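Local coordinates for protein elongation factor G (Thermus thermophilus, PDB 2DY1) that binds guanosine triphosphate together with a magnesium ion and probably acts as a GTPase elongation factor in protein synthesis, at residues K236-A241 / L247-L252. Numbering follows the deposited sequence.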
ATOM      1  N   LYS A 236      26.647 -16.012 -20.212  1.00 23.31           N
ATOM      2  CA  LYS A 236      26.801 -16.177 -18.773  1.00 21.24           C
ATOM      3  C   LYS A 236      27.061 -14.851 -18.077  1.00 22.47           C
ATOM      4  O   LYS A 236      26.537 -14.598 -16.997  1.00 23.55           O
ATOM      5  CB  LYS A 236      27.932 -17.168 -18.462  1.00 25.07           C
ATOM      6  CG  LYS A 236      27.617 -18.596 -18.905  1.00 32.74           C
ATOM      7  CD  LYS A 236      28.722 -19.584 -18.534  1.00 42.27           C
ATOM      8  CE  LYS A 236      28.334 -21.009 -18.923  1.00 45.86           C
ATOM      9  NZ  LYS A 236      29.395 -22.008 -18.595  1.00 50.00           N
ATOM     10  N   ALA A 237      27.862 -13.988 -18.693  1.00 20.56           N
ATOM     11  CA  ALA A 237      28.141 -12.699 -18.095  1.00 17.52           C
ATOM     12  C   ALA A 237      26.858 -11.858 -18.038  1.00 17.67           C
ATOM     13  O   ALA A 237      26.598 -11.189 -17.041  1.00 18.30           O
ATOM     14  CB  ALA A 237      29.217 -11.966 -18.889  1.00 20.41           C
ATOM     15  N   PHE A 238      26.085 -11.907 -19.119  1.00 19.47           N
ATOM     16  CA  PHE A 238      24.806 -11.186 -19.216  1.00 16.90           C
ATOM     17  C   PHE A 238      23.886 -11.621 -18.075  1.00 14.43           C
ATOM     18  O   PHE A 238      23.392 -10.780 -17.328  1.00 17.20           O
ATOM     19  CB  PHE A 238      24.147 -11.491 -20.564  1.00 17.74           C
ATOM     20  CG  PHE A 238      22.710 -11.025 -20.670  1.00 15.18           C
ATOM     21  CD1 PHE A 238      22.402  -9.679 -20.625  1.00 20.10           C
ATOM     22  CD2 PHE A 238      21.687 -11.950 -20.840  1.00 21.15           C
ATOM     23  CE1 PHE A 238      21.064  -9.241 -20.753  1.00 18.00           C
ATOM     24  CE2 PHE A 238      20.347 -11.526 -20.966  1.00 20.13           C
ATOM     25  CZ  PHE A 238      20.048 -10.175 -20.925  1.00 19.06           C
ATOM     26  N   HIS A 239      23.686 -12.925 -17.938  1.00 18.15           N
ATOM     27  CA  HIS A 239      22.818 -13.469 -16.881  1.00 16.72           C
ATOM     28  C   HIS A 239      23.308 -13.062 -15.494  1.00 17.80           C
ATOM     29  O   HIS A 239      22.522 -12.704 -14.614  1.00 19.41           O
ATOM     30  CB  HIS A 239      22.777 -14.995 -16.965  1.00 18.81           C
ATOM     31  CG  HIS A 239      21.750 -15.620 -16.071  1.00 20.19           C
ATOM     32  ND1 HIS A 239      20.425 -15.761 -16.441  1.00 19.82           N
ATOM     33  CD2 HIS A 239      21.848 -16.129 -14.821  1.00 18.72           C
ATOM     34  CE1 HIS A 239      19.756 -16.331 -15.454  1.00 16.93           C
ATOM     35  NE2 HIS A 239      20.595 -16.565 -14.459  1.00 21.25           N
ATOM     36  N   GLU A 240      24.622 -13.097 -15.297  1.00 16.53           N
ATOM     37  CA  GLU A 240      25.178 -12.748 -14.006  1.00 15.27           C
ATOM     38  C   GLU A 240      25.019 -11.266 -13.705  1.00 14.22           C
ATOM     39  O   GLU A 240      24.750 -10.873 -12.567  1.00 17.93           O
ATOM     40  CB  GLU A 240      26.659 -13.178 -13.983  1.00 18.05           C
ATOM     41  CG  GLU A 240      27.368 -12.998 -12.667  1.00 30.45           C
ATOM     42  CD  GLU A 240      26.799 -13.845 -11.543  1.00 30.30           C
ATOM     43  OE1 GLU A 240      26.048 -14.815 -11.808  1.00 29.80           O
ATOM     44  OE2 GLU A 240      27.128 -13.530 -10.384  1.00 39.07           O
ATOM     45  N   ALA A 241      25.156 -10.422 -14.728  1.00 15.20           N
ATOM     46  CA  ALA A 241      25.011  -8.997 -14.513  1.00 12.06           C
ATOM     47  C   ALA A 241      23.560  -8.644 -14.153  1.00 11.97           C
ATOM     48  O   ALA A 241      23.319  -7.783 -13.313  1.00 13.96           O
ATOM     49  CB  ALA A 241      25.436  -8.206 -15.765  1.00 16.09           C
ATOM     50  N   LEU A 247      22.554  -4.589 -14.830  1.00 15.56           N
ATOM     51  CA  LEU A 247      22.057  -4.284 -16.168  1.00 12.87           C
ATOM     52  C   LEU A 247      20.563  -4.566 -16.152  1.00 13.41           C
ATOM     53  O   LEU A 247      20.123  -5.521 -15.526  1.00 14.61           O
ATOM     54  CB  LEU A 247      22.720  -5.151 -17.229  1.00 14.86           C
ATOM     55  CG  LEU A 247      24.204  -4.878 -17.561  1.00 12.98           C
ATOM     56  CD1 LEU A 247      24.660  -5.879 -18.621  1.00 16.77           C
ATOM     57  CD2 LEU A 247      24.385  -3.437 -18.037  1.00 19.68           C
ATOM     58  N   TYR A 248      19.806  -3.743 -16.867  1.00 13.33           N
ATOM     59  CA  TYR A 248      18.354  -3.895 -16.935  1.00 14.32           C
ATOM     60  C   TYR A 248      17.969  -4.098 -18.403  1.00 11.31           C
ATOM     61  O   TYR A 248      17.886  -3.136 -19.159  1.00 12.47           O
ATOM     62  CB  TYR A 248      17.682  -2.628 -16.404  1.00 12.92           C
ATOM     63  CG  TYR A 248      18.156  -2.221 -15.018  1.00 11.41           C
ATOM     64  CD1 TYR A 248      18.607  -0.925 -14.775  1.00 16.02           C
ATOM     65  CD2 TYR A 248      18.160  -3.136 -13.959  1.00 12.78           C
ATOM     66  CE1 TYR A 248      19.060  -0.538 -13.516  1.00 18.35           C
ATOM     67  CE2 TYR A 248      18.612  -2.758 -12.700  1.00 17.43           C
ATOM     68  CZ  TYR A 248      19.062  -1.456 -12.491  1.00 17.49           C
ATOM     69  OH  TYR A 248      19.520  -1.090 -11.241  1.00 23.58           O
ATOM     70  N   PRO A 249      17.717  -5.345 -18.821  1.00 11.92           N
ATOM     71  CA  PRO A 249      17.351  -5.574 -20.225  1.00 11.39           C
ATOM     72  C   PRO A 249      16.062  -4.848 -20.582  1.00 14.15           C
ATOM     73  O   PRO A 249      15.162  -4.761 -19.748  1.00 14.28           O
ATOM     74  CB  PRO A 249      17.147  -7.081 -20.306  1.00 12.96           C
ATOM     75  CG  PRO A 249      17.937  -7.632 -19.136  1.00 13.77           C
ATOM     76  CD  PRO A 249      17.710  -6.603 -18.052  1.00 13.12           C
ATOM     77  N   VAL A 250      15.990  -4.332 -21.813  1.00  9.90           N
ATOM     78  CA  VAL A 250      14.785  -3.655 -22.284  1.00 10.03           C
ATOM     79  C   VAL A 250      14.273  -4.423 -23.498  1.00 12.42           C
ATOM     80  O   VAL A 250      14.953  -4.535 -24.529  1.00 12.35           O
ATOM     81  CB  VAL A 250      15.076  -2.193 -22.707  1.00  8.88           C
ATOM     82  CG1 VAL A 250      13.779  -1.507 -23.174  1.00 10.42           C
ATOM     83  CG2 VAL A 250      15.680  -1.423 -21.554  1.00 13.29           C
ATOM     84  N   ALA A 251      13.068  -4.961 -23.365  1.00  9.94           N
ATOM     85  CA  ALA A 251      12.435  -5.730 -24.416  1.00 10.74           C
ATOM     86  C   ALA A 251      11.235  -4.955 -24.954  1.00  9.16           C
ATOM     87  O   ALA A 251      10.741  -4.029 -24.317  1.00 12.42           O
ATOM     88  CB  ALA A 251      11.971  -7.085 -23.866  1.00 13.29           C
ATOM     89  N   LEU A 252      10.804  -5.348 -26.140  1.00 10.12           N
ATOM     90  CA  LEU A 252       9.658  -4.728 -26.785  1.00  8.78           C
ATOM     91  C   LEU A 252       8.616  -5.809 -27.034  1.00 10.01           C
ATOM     92  O   LEU A 252       8.912  -6.822 -27.680  1.00 11.41           O
ATOM     93  CB  LEU A 252      10.135  -4.120 -28.117  1.00 14.31           C
ATOM     94  CG  LEU A 252       9.266  -3.318 -29.073  1.00 25.05           C
ATOM     95  CD1 LEU A 252       8.604  -2.132 -28.382  1.00 14.83           C
ATOM     96  CD2 LEU A 252      10.195  -2.832 -30.197  1.00 19.80           C
TER
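F238 and A241, one helical turn apart, meet P249 and L247 in a small buried contact that illustrates how a helix is seated, chiefly by apolar side chains, on the strand that follows it and the residue just ahead of that strand. L247 can be followed outward from its backbone. Its CB points toward the helix; the first torsion sets CG anti to the carbonyl carbon (chi1 -71°), and CG then lies 4.0 Å from A241 CB. One bond further, the CD1 branch comes closest to that same methyl, with 3.8 Å between L247 CD1 and A241 CB, so the leucine meets the alanine with its branch point and one of its two methyls. The second pair is longer-armed. With CG swung anti to the backbone N (chi1 169°), the F238 ring reaches out from the helix and brings its outermost atoms to the pyrrolidine: F238 CZ sits 3.8 Å and F238 CE1 3.9 Å from P249 CG, the two rings meeting at a slant. No hydrogen bond joins the two segments. Beyond these two pairs, L157 and A271 also touch the F238 side chain, and A271 reaches P249 as well. Strand 248-252 lies between the parallel strands 129-134 and 156-165, and the arrangement is that of a helix-to-strand connection in the alpha/beta sheet of a P-loop GTPase domain, away from the nucleotide.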